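Local coordinates for type IV pilin structural subunit (Pseudomonas aeruginosa, PDB 3JYZ), which probably assembles as the repeating structural subunit of type IV pili, the thin surface filaments of this bacterium, at residues 45-48 with 52-55. Sequence-based numbering, arbitrary orientation. Where two conformers were deposited one is given.
Sequences QQSN and ASSK
In the αβ-loop of the pilin fold, which joins the long N-terminal helix 4-28 to the antiparallel sheet, S47 near the end of helix 33-49 meets A52 and S53 on the way to strand 57-62. After S47 the chain loops out through 48-51 and returns so that A52 lies beside S47; S47 and N48 both have positive phi, S47 at 52°, a left-handed backbone that asparagine tolerates better than most residues. Beyond the loop 52-54 runs extended, and the CA atoms of S47 and A52 come within 5.3 Å. The S47 CB lies 3.8 Å from A52 N, a plain van der Waals touch of a methylene on the backbone. Serine suits both sides of this surface contact, being slim enough for the close chains and polar enough to bind water. OG of S47, anti to its own nitrogen (chi1 -158°), stands 3.1 Å from S53 OG. One water bridges the pair, 2.5 Å from S47 OG and 2.7 Å from S53 OG. The first distance is short, and S47 also has a second deposited conformer, so both the OG-to-OG approach and the bridge may be only part-time. The small apolar methyl of A52 points away from S47 and packs on L17 of helix 4-28. The loop is also tied by Q46, whose amide NE2 is hydrogen-bonded to G51 O while its side chain touches M24.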
ATOM      1  N   GLN A  45       9.276   0.486  12.312  1.00 10.53           N
ATOM      2  CA  GLN A  45      10.591   0.478  12.955  1.00 11.87           C
ATOM      3  C   GLN A  45      11.603  -0.351  12.188  1.00 10.96           C
ATOM      4  O   GLN A  45      12.805  -0.148  12.325  1.00 11.73           O
ATOM      5  CB  GLN A  45      10.481   0.006  14.409  1.00 16.54           C
ATOM      6  CG  GLN A  45       9.584   0.933  15.188  1.00 22.82           C
ATOM      7  CD  GLN A  45       9.674   0.799  16.689  1.00 27.19           C
ATOM      8  OE1 GLN A  45       9.645   1.807  17.406  1.00 28.72           O
ATOM      9  NE2 GLN A  45       9.753  -0.435  17.180  1.00 27.77           N
ATOM     10  N   GLN A  46      11.091  -1.256  11.376  1.00  9.71           N
ATOM     11  CA  GLN A  46      11.928  -2.133  10.550  1.00  9.18           C
ATOM     12  C   GLN A  46      12.796  -1.359   9.592  1.00  8.86           C
ATOM     13  O   GLN A  46      12.483  -0.279   9.292  1.00  9.68           O
ATOM     14  CB  GLN A  46      11.040  -3.119   9.774  1.00  9.46           C
ATOM     15  CG  GLN A  46      10.205  -4.025  10.665  1.00 10.20           C
ATOM     16  CD  GLN A  46       9.220  -4.868   9.921  1.00 11.41           C
ATOM     17  OE1 GLN A  46       8.614  -5.712  10.489  1.00 13.53           O
ATOM     18  NE2 GLN A  46       9.078  -4.632   8.652  1.00 10.14           N
ATOM     19  N   SER A  47      13.886  -1.985   9.142  0.50  8.40           N
ATOM     20  CA  SER A  47      14.680  -1.447   8.039  0.50  8.86           C
ATOM     21  C   SER A  47      15.059   0.009   8.271  0.50  8.64           C
ATOM     22  O   SER A  47      14.880   0.860   7.397  0.50  9.05           O
ATOM     23  CB  SER A  47      13.918  -1.593   6.717  0.50 10.47           C
ATOM     24  OG  SER A  47      14.818  -1.561   5.623  0.50 12.30           O
ATOM     25  N   ASN A  48      15.593   0.281   9.458  1.00  8.27           N
ATOM     26  CA  ASN A  48      16.067   1.624   9.800  1.00  8.27           C
ATOM     27  C   ASN A  48      14.957   2.655   9.704  1.00  8.60           C
ATOM     28  O   ASN A  48      15.140   3.755   9.182  1.00  8.90           O
ATOM     29  CB  ASN A  48      17.267   2.006   8.934  1.00  9.98           C
ATOM     30  CG  ASN A  48      18.436   1.054   9.118  1.00 11.56           C
ATOM     31  OD1 ASN A  48      18.948   0.488   8.146  1.00 13.98           O
ATOM     32  ND2 ASN A  48      18.839   0.845  10.364  1.00 10.01           N
ATOM     33  N   ALA A  52      10.545  -1.320   4.928  1.00  8.07           N
ATOM     34  CA  ALA A  52      11.202  -2.299   4.075  1.00  8.80           C
ATOM     35  C   ALA A  52      11.899  -1.538   2.970  1.00  9.40           C
ATOM     36  O   ALA A  52      11.513  -0.419   2.641  1.00 10.11           O
ATOM     37  CB  ALA A  52      10.179  -3.279   3.492  1.00  9.23           C
ATOM     38  N   SER A  53      12.935  -2.137   2.394  1.00 10.20           N
ATOM     39  CA  SER A  53      13.661  -1.469   1.330  1.00 11.45           C
ATOM     40  C   SER A  53      14.428  -2.483   0.487  1.00 11.92           C
ATOM     41  O   SER A  53      14.571  -3.646   0.870  1.00 13.46           O
ATOM     42  CB  SER A  53      14.622  -0.447   1.921  1.00 14.30           C
ATOM     43  OG  SER A  53      15.646  -1.112   2.626  1.00 16.08           O
ATOM     44  N   SER A  54      14.913  -2.026  -0.661  1.00 11.21           N
ATOM     45  CA  SER A  54      15.635  -2.883  -1.589  1.00 11.77           C
ATOM     46  C   SER A  54      16.355  -1.975  -2.562  1.00 13.44           C
ATOM     47  O   SER A  54      16.322  -0.761  -2.420  1.00 13.15           O
ATOM     48  CB  SER A  54      14.654  -3.773  -2.349  1.00 12.74           C
ATOM     49  OG  SER A  54      13.872  -2.995  -3.237  1.00 13.73           O
ATOM     50  N   LYS A  55      16.935  -2.524  -3.590  1.00 14.20           N
ATOM     51  CA  LYS A  55      17.546  -1.686  -4.582  1.00 15.68           C
ATOM     52  C   LYS A  55      16.555  -0.727  -5.237  1.00 15.47           C
ATOM     53  O   LYS A  55      16.880   0.320  -5.504  1.00 15.87           O
ATOM     54  CB  LYS A  55      18.236  -2.534  -5.693  1.00 16.66           C
ATOM     55  CG  LYS A  55      18.836  -1.701  -6.774  1.00 17.79           C
ATOM     56  CD  LYS A  55      19.595  -2.568  -7.782  1.00 19.18           C
ATOM     57  CE  LYS A  55      20.013  -1.754  -8.988  1.00 21.19           C
ATOM     58  NZ  LYS A  55      21.024  -2.409  -9.822  1.00 22.66           N
TER
HETATM   59  O   HOH W   1      15.817  -3.322   4.220  1.00 25.48           O